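Local coordinates for peptide amidase (Stenotrophomonas maltophilia, PDB 1M22), which probably hydrolyses carboxamide groups of peptides, as an amidase of the amidase signature family, at residues A[184-189]-A[220-225]; A[206-211]-A[466-471]; A[26-31]-A[61-66]; A[15-20]-A[79-84]. All coordinates share one frame; numbering follows the deposited sequence.

Contact 1 (A[184-189]-A[220-225]); sequences TETDGS and SQDTAG
Glu185 and Thr223 pair backbone to backbone where the end of strand 180-185 runs antiparallel to the start of strand 223-228. Theirs is a hydrogen-bonded pair: Glu185 N donates to Thr223 O at 2.8 Å, and Thr223 N answers to Glu185 O at 3.1 Å. Thr184 and Ala224 form the adjoining non-hydrogen-bonded pair, their CA atoms 4.0 Å apart, Ala224 offering only a methyl beside Thr184. Asp222 CA adds a CA-H...O contact to Glu185 O at 3.4 Å.

Beyond the strands, side chains take over. Thr186 and Asp222 lie alongside each other, and Thr186 OG1 donates to Asp222 OD1 at 2.7 Å from above the carboxylate plane, 47° out of it. Gln221, extended beyond CG, carries NE2 to Thr186 O at 3.0 Å; that oxygen lies near the Gln221 amide plane, although NE2 stands above the Thr186 carbonyl plane.

The polar groups named here thus find partners. Asp222 also accepts from the backbone N atoms of Ser218 and Ile217, which would favour its charged form. Thr184 OG1 bonds catalytic Lys86. Across the contact, bonds from Thr223, Asp222 and Gln221 hold Glu185 and Thr186, and Glu185 in turn binds Ile190 N, next to the nucleophile Ser189.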
# COMPACT_ATOMS: atom_id res chain seq x y z
N THR A 184 -3.51 1.09 0.53
CA THR A 184 -4.44 -0.03 0.62
C THR A 184 -4.28 -0.87 -0.63
O THR A 184 -3.88 -0.37 -1.68
CB THR A 184 -5.95 0.39 0.74
OG1 THR A 184 -6.42 0.89 -0.52
CG2 THR A 184 -6.14 1.44 1.82
N GLU A 185 -4.57 -2.16 -0.50
CA GLU A 185 -4.46 -3.06 -1.64
C GLU A 185 -5.65 -3.99 -1.73
O GLU A 185 -6.15 -4.50 -0.73
CB GLU A 185 -3.18 -3.91 -1.56
CG GLU A 185 -3.09 -4.94 -2.70
CD GLU A 185 -1.67 -5.40 -3.04
OE1 GLU A 185 -0.70 -4.63 -2.82
OE2 GLU A 185 -1.52 -6.53 -3.56
N THR A 186 -6.11 -4.19 -2.96
CA THR A 186 -7.19 -5.11 -3.27
C THR A 186 -6.48 -6.15 -4.15
O THR A 186 -6.61 -7.35 -3.94
CB THR A 186 -8.34 -4.40 -3.99
OG1 THR A 186 -8.90 -3.42 -3.11
CG2 THR A 186 -9.42 -5.40 -4.39
N ASP A 187 -5.73 -5.67 -5.14
CA ASP A 187 -4.92 -6.54 -5.99
C ASP A 187 -3.80 -5.73 -6.64
O ASP A 187 -3.96 -5.17 -7.73
CB ASP A 187 -5.74 -7.25 -7.07
CG ASP A 187 -4.95 -8.37 -7.74
OD1 ASP A 187 -3.71 -8.26 -7.84
OD2 ASP A 187 -5.56 -9.37 -8.18
N GLY A 188 -2.67 -5.66 -5.94
CA GLY A 188 -1.50 -4.95 -6.42
C GLY A 188 -1.35 -3.50 -6.01
O GLY A 188 -0.26 -2.93 -6.17
N SER A 189 -2.39 -2.90 -5.45
CA SER A 189 -2.36 -1.47 -5.10
C SER A 189 -1.36 -0.96 -4.07
O SER A 189 -1.22 0.25 -3.91
CB SER A 189 -3.76 -1.00 -4.72
OG SER A 189 -4.55 -0.83 -5.89
N SER A 220 -13.15 -9.42 0.99
CA SER A 220 -12.35 -10.63 0.91
C SER A 220 -10.86 -10.36 0.69
O SER A 220 -10.01 -11.12 1.19
CB SER A 220 -12.85 -11.54 -0.22
OG SER A 220 -14.13 -12.08 0.07
N GLN A 221 -10.52 -9.29 -0.02
CA GLN A 221 -9.12 -8.99 -0.34
C GLN A 221 -8.53 -7.69 0.17
O GLN A 221 -7.32 -7.56 0.27
CB GLN A 221 -8.95 -9.04 -1.87
CG GLN A 221 -9.40 -10.36 -2.48
CD GLN A 221 -9.25 -10.46 -3.99
OE1 GLN A 221 -9.79 -11.38 -4.61
NE2 GLN A 221 -8.53 -9.52 -4.60
N ASP A 222 -9.38 -6.72 0.50
CA ASP A 222 -8.93 -5.41 0.96
C ASP A 222 -8.11 -5.39 2.23
O ASP A 222 -8.41 -6.09 3.19
CB ASP A 222 -10.11 -4.48 1.24
CG ASP A 222 -10.75 -3.91 -0.01
OD1 ASP A 222 -10.47 -4.37 -1.14
OD2 ASP A 222 -11.57 -2.98 0.16
N THR A 223 -7.08 -4.55 2.24
CA THR A 223 -6.31 -4.32 3.46
C THR A 223 -5.41 -3.12 3.32
O THR A 223 -4.88 -2.83 2.25
CB THR A 223 -5.45 -5.51 3.91
OG1 THR A 223 -4.83 -5.18 5.17
CG2 THR A 223 -4.36 -5.82 2.89
N ALA A 224 -5.28 -2.39 4.42
CA ALA A 224 -4.39 -1.25 4.46
C ALA A 224 -3.02 -1.84 4.76
O ALA A 224 -2.90 -2.98 5.23
CB ALA A 224 -4.80 -0.28 5.56
N GLY A 225 -1.98 -1.08 4.48
CA GLY A 225 -0.63 -1.55 4.74
C GLY A 225 0.35 -0.41 4.69
O GLY A 225 0.07 0.63 4.09

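Contact 2 (A[206-211]-A[466-471])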
# COMPACT_ATOMS: atom_id res chain seq x y z
N VAL A 206 -5.18 -10.56 5.20
CA VAL A 206 -6.47 -9.92 5.40
C VAL A 206 -6.96 -10.28 6.80
O VAL A 206 -7.13 -11.46 7.13
CB VAL A 206 -7.49 -10.38 4.35
CG1 VAL A 206 -8.88 -9.87 4.71
CG2 VAL A 206 -7.09 -9.85 2.98
N GLY A 207 -7.15 -9.27 7.63
CA GLY A 207 -7.59 -9.50 9.00
C GLY A 207 -6.59 -9.02 10.03
O GLY A 207 -6.93 -8.89 11.20
N LEU A 208 -5.35 -8.76 9.61
CA LEU A 208 -4.34 -8.28 10.56
C LEU A 208 -4.61 -6.83 10.94
O LEU A 208 -4.45 -6.44 12.09
CB LEU A 208 -2.93 -8.39 9.97
CG LEU A 208 -1.81 -7.93 10.91
CD1 LEU A 208 -1.74 -8.85 12.13
CD2 LEU A 208 -0.48 -7.93 10.17
N VAL A 209 -5.03 -6.04 9.95
CA VAL A 209 -5.32 -4.62 10.13
C VAL A 209 -6.78 -4.34 9.77
O VAL A 209 -7.24 -4.71 8.69
CB VAL A 209 -4.40 -3.75 9.24
CG1 VAL A 209 -4.70 -2.27 9.46
CG2 VAL A 209 -2.94 -4.06 9.54
N SER A 210 -7.49 -3.65 10.66
CA SER A 210 -8.89 -3.35 10.41
C SER A 210 -9.15 -2.54 9.15
O SER A 210 -8.41 -1.61 8.84
CB SER A 210 -9.47 -2.59 11.61
OG SER A 210 -10.84 -2.28 11.37
N ARG A 211 -10.21 -2.90 8.43
CA ARG A 211 -10.61 -2.18 7.23
C ARG A 211 -11.73 -1.19 7.58
O ARG A 211 -12.28 -0.54 6.69
CB ARG A 211 -11.10 -3.13 6.13
CG ARG A 211 -10.02 -3.89 5.37
CD ARG A 211 -9.54 -5.13 6.13
NE ARG A 211 -10.65 -6.03 6.44
CZ ARG A 211 -11.26 -6.82 5.55
NH1 ARG A 211 -10.87 -6.84 4.28
NH2 ARG A 211 -12.29 -7.56 5.93
N THR A 466 2.52 -17.54 3.48
CA THR A 466 1.18 -17.99 3.82
C THR A 466 0.56 -17.05 4.86
O THR A 466 1.22 -16.15 5.37
CB THR A 466 1.19 -19.44 4.34
OG1 THR A 466 -0.15 -19.94 4.40
CG2 THR A 466 1.81 -19.52 5.73
N ALA A 467 -0.71 -17.26 5.16
CA ALA A 467 -1.40 -16.41 6.12
C ALA A 467 -0.65 -16.26 7.44
O ALA A 467 -0.10 -17.22 7.98
CB ALA A 467 -2.80 -16.97 6.39
N TRP A 468 -0.61 -15.02 7.94
CA TRP A 468 0.01 -14.67 9.21
C TRP A 468 1.52 -14.82 9.30
O TRP A 468 2.08 -14.83 10.39
CB TRP A 468 -0.66 -15.48 10.34
CG TRP A 468 -2.17 -15.54 10.21
CD1 TRP A 468 -2.93 -16.65 9.97
CD2 TRP A 468 -3.08 -14.43 10.25
NE1 TRP A 468 -4.26 -16.29 9.86
CE2 TRP A 468 -4.37 -14.94 10.03
CE3 TRP A 468 -2.92 -13.05 10.45
CZ2 TRP A 468 -5.51 -14.12 10.00
CZ3 TRP A 468 -4.05 -12.23 10.42
CH2 TRP A 468 -5.33 -12.78 10.20
N SER A 469 2.19 -14.90 8.15
CA SER A 469 3.64 -15.06 8.14
C SER A 469 4.42 -13.74 8.09
O SER A 469 5.61 -13.73 7.76
CB SER A 469 4.07 -15.94 6.96
OG SER A 469 3.78 -15.34 5.71
N GLU A 470 3.77 -12.63 8.44
CA GLU A 470 4.45 -11.33 8.43
C GLU A 470 5.77 -11.31 9.21
O GLU A 470 6.75 -10.74 8.74
CB GLU A 470 3.55 -10.22 8.98
CG GLU A 470 2.35 -9.87 8.10
CD GLU A 470 1.17 -10.80 8.30
OE1 GLU A 470 1.21 -11.66 9.22
OE2 GLU A 470 0.20 -10.65 7.56
N PRO A 471 5.81 -11.92 10.41
CA PRO A 471 7.07 -11.90 11.16
C PRO A 471 8.23 -12.48 10.34
O PRO A 471 9.31 -11.90 10.28
CB PRO A 471 6.76 -12.74 12.39
CG PRO A 471 5.29 -12.48 12.61
CD PRO A 471 4.74 -12.56 11.20
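Trp468 drives the edge of its six-membered ring against the backbone of Gly207 and Leu208, and this is the tight part of the contact. CZ3 of Trp468 comes 3.8 Å from Leu208 N, and CH2 of Trp468 stands 4.0 Å from Gly207 C. Glycine fits position 207 twice over: its backbone angles disfavour a side chain, and a CB would crowd CH2 at the edge of the indole.

Leu208 completes the close packing, its CB 4.0 Å from Trp468 CZ3. With CG anti to the backbone N (chi1 -179°), it reaches CD2 to within 3.8 Å of Glu470 CD. Glu470, bent at chi2, meets this methyl with CG and the carboxylate end, while OE2 is bonded to Thr205 OG1, so one oxygen of this buried acid has a hydroxyl partner.

Toward Val206 the contact thins out: its carbonyl O approaches Trp468 CH2 (3.8 Å), but its side chain starts away, and both residues are partly exposed, whereas Gly207, Leu208 and Glu470 are buried.

Behind the tryptophan, Thr466 O accepts both N and OG of Ser469. This is a type II beta turn, with Trp468 at its third position, leading through the N-cap residue Ser469 into helix 470-484.

Contact 3 (A[26-31]-A[61-66])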
# COMPACT_ATOMS: atom_id res chain seq x y z
N ASP A 26 12.36 18.35 17.05
CA ASP A 26 11.01 18.25 17.61
C ASP A 26 10.03 18.01 16.47
O ASP A 26 10.35 18.22 15.30
CB ASP A 26 10.62 19.48 18.42
CG ASP A 26 10.80 20.77 17.68
OD1 ASP A 26 10.53 20.82 16.46
OD2 ASP A 26 11.21 21.76 18.32
N SER A 27 8.84 17.56 16.83
CA SER A 27 7.83 17.25 15.83
C SER A 27 7.42 18.44 14.96
O SER A 27 7.21 18.27 13.76
CB SER A 27 6.59 16.66 16.51
OG SER A 27 5.70 16.15 15.53
N THR A 28 7.31 19.63 15.55
CA THR A 28 6.91 20.78 14.75
C THR A 28 7.94 21.12 13.67
O THR A 28 7.58 21.47 12.55
CB THR A 28 6.63 22.02 15.63
OG1 THR A 28 7.78 22.32 16.43
CG2 THR A 28 5.44 21.78 16.53
N THR A 29 9.22 20.99 14.00
CA THR A 29 10.27 21.27 13.03
C THR A 29 10.21 20.26 11.89
O THR A 29 10.25 20.62 10.71
CB THR A 29 11.67 21.21 13.68
OG1 THR A 29 11.76 22.20 14.71
CG2 THR A 29 12.76 21.46 12.65
N LEU A 30 10.10 18.98 12.24
CA LEU A 30 10.03 17.92 11.25
C LEU A 30 8.78 18.06 10.38
O LEU A 30 8.85 17.97 9.15
CB LEU A 30 10.04 16.56 11.96
CG LEU A 30 10.04 15.29 11.11
CD1 LEU A 30 11.22 15.30 10.15
CD2 LEU A 30 10.11 14.08 12.03
N THR A 31 7.65 18.31 11.03
CA THR A 31 6.39 18.48 10.33
C THR A 31 6.42 19.65 9.36
O THR A 31 6.02 19.52 8.20
CB THR A 31 5.23 18.66 11.34
OG1 THR A 31 5.08 17.45 12.10
CG2 THR A 31 3.92 18.96 10.63
N GLU A 61 -1.25 19.30 15.88
CA GLU A 61 -0.96 17.95 16.35
C GLU A 61 0.51 17.81 16.73
O GLU A 61 0.84 17.28 17.79
CB GLU A 61 -1.33 16.93 15.26
CG GLU A 61 -2.83 16.67 15.14
CD GLU A 61 -3.19 15.75 13.97
OE1 GLU A 61 -2.49 14.73 13.76
OE2 GLU A 61 -4.19 16.03 13.28
N ALA A 62 1.40 18.29 15.86
CA ALA A 62 2.83 18.21 16.12
C ALA A 62 3.19 18.96 17.40
O ALA A 62 3.98 18.47 18.22
CB ALA A 62 3.61 18.78 14.93
N ALA A 63 2.62 20.14 17.58
CA ALA A 63 2.89 20.96 18.76
C ALA A 63 2.40 20.29 20.04
O ALA A 63 3.02 20.42 21.09
CB ALA A 63 2.25 22.33 18.61
N GLU A 64 1.29 19.56 19.94
CA GLU A 64 0.75 18.87 21.11
C GLU A 64 1.66 17.69 21.45
O GLU A 64 1.91 17.42 22.62
CB GLU A 64 -0.67 18.39 20.83
CG GLU A 64 -1.43 17.93 22.08
CD GLU A 64 -1.49 19.00 23.15
OE1 GLU A 64 -1.82 20.16 22.83
OE2 GLU A 64 -1.23 18.68 24.33
N ARG A 65 2.17 17.00 20.43
CA ARG A 65 3.07 15.88 20.68
C ARG A 65 4.34 16.40 21.35
O ARG A 65 4.90 15.74 22.23
CB ARG A 65 3.44 15.15 19.38
CG ARG A 65 2.27 14.61 18.54
CD ARG A 65 1.40 13.52 19.17
NE ARG A 65 0.45 14.05 20.09
CZ ARG A 65 -0.85 14.32 20.01
NH1 ARG A 65 -1.63 14.14 18.95
NH2 ARG A 65 -1.36 14.84 21.11
N ASP A 66 4.80 17.58 20.94
CA ASP A 66 6.00 18.15 21.55
C ASP A 66 5.74 18.56 22.99
O ASP A 66 6.60 18.39 23.85
CB ASP A 66 6.51 19.35 20.74
CG ASP A 66 7.18 18.93 19.43
OD1 ASP A 66 7.67 17.78 19.35
OD2 ASP A 66 7.23 19.76 18.50
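Asp66 turns CG anti to its own carbonyl carbon (chi1 -74°), presenting its carboxylate to the first turn of helix 27-43, where Thr28 sets OG1 between its backbone N and carbonyl carbon (chi1 55°), which puts CG2 against the facing helix. Both carboxylate oxygens are used. OD1 of Asp66 takes Ser27 N at 2.8 Å on its syn lone pair, and OD2 of Asp66 receives Thr28 N at 3.0 Å on the syn side, somewhat out of the plane. Two bonds fix the rotation of the group, and an acid suits a place facing backbone N-H groups at a helix start, whose dipole should stabilise its charge.

Asp26 occupies the N-cap itself. Its OD1 accepts Thr29 N at 2.8 Å and also Thr29 OG1. Asp26 OD1 is 4.0 Å from Asp66 OD2; each carboxylate has its own N-H donors from the first turn, which presumably offset the repulsion.

Small residues make the close approach possible. Ala62 CB lies 3.4 Å from Ser27 OG and 3.5 Å from Thr31 OG1, two hydroxyls turned to polar partners: Ser27 OG bonds Gly80 O, and Thr31 OG1 bonds Ser27 O. Thr28 CG2 packs 3.8 Å from Ala63 CB.

The segments are roughly antiparallel, their axes 8.3 Å apart at 152°: a helix pair in which the start N-capped by Asp26 also gives its first N-H groups to a carboxylate of the neighbouring helix.

Contact 4 (A[15-20]-A[79-84])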
# COMPACT_ATOMS: atom_id res chain seq x y z
N ASP A 15 15.50 6.57 13.80
CA ASP A 15 16.51 7.62 13.90
C ASP A 15 15.85 8.96 14.19
O ASP A 15 16.35 9.74 15.00
CB ASP A 15 17.34 7.68 12.62
CG ASP A 15 18.26 6.49 12.46
OD1 ASP A 15 19.11 6.28 13.35
OD2 ASP A 15 18.13 5.75 11.46
N LEU A 16 14.73 9.24 13.53
CA LEU A 16 14.02 10.50 13.77
C LEU A 16 13.57 10.51 15.23
O LEU A 16 13.65 11.54 15.91
CB LEU A 16 12.80 10.61 12.85
CG LEU A 16 13.10 10.80 11.35
CD1 LEU A 16 11.80 10.70 10.56
CD2 LEU A 16 13.78 12.14 11.11
N GLN A 17 13.10 9.36 15.71
CA GLN A 17 12.65 9.24 17.09
C GLN A 17 13.82 9.46 18.05
O GLN A 17 13.68 10.13 19.07
CB GLN A 17 12.02 7.87 17.33
CG GLN A 17 11.38 7.71 18.70
CD GLN A 17 10.36 8.79 18.99
OE1 GLN A 17 10.53 9.60 19.91
NE2 GLN A 17 9.29 8.82 18.20
N ALA A 18 14.98 8.90 17.72
CA ALA A 18 16.16 9.05 18.56
C ALA A 18 16.55 10.53 18.63
O ALA A 18 16.91 11.03 19.69
CB ALA A 18 17.32 8.23 18.00
N ARG A 19 16.48 11.22 17.50
CA ARG A 19 16.83 12.64 17.46
C ARG A 19 15.89 13.47 18.33
O ARG A 19 16.34 14.35 19.06
CB ARG A 19 16.79 13.17 16.03
CG ARG A 19 17.80 12.53 15.09
CD ARG A 19 17.73 13.16 13.71
NE ARG A 19 18.58 12.49 12.74
CZ ARG A 19 18.79 12.92 11.50
NH1 ARG A 19 18.20 14.03 11.08
NH2 ARG A 19 19.57 12.24 10.68
N MET A 20 14.59 13.20 18.25
CA MET A 20 13.62 13.93 19.05
C MET A 20 13.80 13.61 20.53
O MET A 20 13.69 14.49 21.38
CB MET A 20 12.19 13.61 18.61
CG MET A 20 11.84 14.12 17.21
SD MET A 20 10.08 13.98 16.79
CE MET A 20 9.97 12.26 16.31
N HIS A 79 5.85 8.50 18.29
CA HIS A 79 5.52 9.79 18.88
C HIS A 79 6.14 10.95 18.10
O HIS A 79 7.37 11.09 18.04
CB HIS A 79 5.99 9.84 20.33
CG HIS A 79 5.43 11.00 21.10
ND1 HIS A 79 4.44 10.84 22.05
CD2 HIS A 79 5.70 12.32 21.05
CE1 HIS A 79 4.13 12.03 22.55
NE2 HIS A 79 4.88 12.94 21.96
N GLY A 80 5.29 11.78 17.51
CA GLY A 80 5.76 12.93 16.75
C GLY A 80 6.15 12.68 15.30
O GLY A 80 6.58 13.61 14.62
N ILE A 81 5.99 11.45 14.83
CA ILE A 81 6.34 11.09 13.45
C ILE A 81 5.24 11.47 12.46
O ILE A 81 4.11 11.01 12.58
CB ILE A 81 6.61 9.57 13.34
CG1 ILE A 81 7.80 9.19 14.23
CG2 ILE A 81 6.86 9.18 11.89
CD1 ILE A 81 9.13 9.79 13.80
N PRO A 82 5.57 12.32 11.46
CA PRO A 82 4.57 12.74 10.46
C PRO A 82 4.36 11.70 9.36
O PRO A 82 5.32 11.17 8.80
CB PRO A 82 5.16 14.03 9.88
CG PRO A 82 6.17 14.47 10.92
CD PRO A 82 6.76 13.17 11.38
N LEU A 83 3.09 11.44 9.03
CA LEU A 83 2.76 10.47 8.00
C LEU A 83 1.61 10.93 7.11
O LEU A 83 0.91 11.90 7.43
CB LEU A 83 2.44 9.12 8.64
CG LEU A 83 1.33 9.03 9.69
CD1 LEU A 83 -0.04 9.12 9.02
CD2 LEU A 83 1.46 7.70 10.44
N LEU A 84 1.42 10.23 6.00
CA LEU A 84 0.35 10.53 5.05
C LEU A 84 -0.57 9.32 4.90
O LEU A 84 -0.14 8.18 5.06
CB LEU A 84 0.94 10.91 3.69
CG LEU A 84 1.60 12.29 3.62
CD1 LEU A 84 2.54 12.34 2.43
CD2 LEU A 84 0.54 13.38 3.52
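Leu16 and Met20, one turn apart on helix 13-21, receive Ile81 between them where this helix covers the approach to strand 82-86 of the mixed central sheet, in the outer part of the layered alpha/beta amidase fold, about 20 Å from the chain centre to the centre of the contact. Ile81 CD1 is the atom that enters: it lies 3.9 Å from Leu16 CB and 3.6 Å from Met20 CE. Unbranched and flexible, methionine suits the spot, since a bend at chi3 (-81°) brings its terminal methyl back over the loop.

One polar bond joins this apolar patch. Gln17 has CG anti to the backbone N (chi1 -174°) and bends at chi2, so that NE2 reaches His79 O at 3.0 Å. The bond is nearly straight at 162°, with the acceptor close to the amide plane of the glutamine.

Further out, other residues set these groups in place. Gln17 NE2 also bonds Pro77 O, and its OE1 is met by Arg69, so the amide is gripped at both ends. His79 is held through its ring: NE2 bonds Arg65 O on helix 58-70, and ND1 is met by Arg75 N, consistent with a neutral ring carrying its proton on NE2. Gly80 adopts positive phi, allowing the chain to turn, and a CB there would press on the methionine sulfur. Ile81 then pairs by backbone with Val123. The His79 oxygen that Gln17 bonds also has Met20 CE just 3.3 Å away.

Along the chain contact 4 opens first and encloses contact 3; both close before contact 1 begins, and contacts 1 and 2 alternate their segments. Contacts 3 and 4 form one outer cluster, centres 9 Å apart, in which helices 13-21, 27-43 and 58-70 gather around the entry to strand 82-86. Contacts 1 and 2 form a second, their centres 11 Å apart, joined where Arg211 NH1 reaches Asp222 O. The clusters do not touch: centres of contacts 1 and 3 lie about 31 Å apart, though the nearest atoms of contacts 1 and 4 are about 8 Å apart. Strands 82-86 and 180-185 are sheet neighbours, so the N-terminal helices pack onto the same sheet that bears catalytic Lys86 and leads to Ser189.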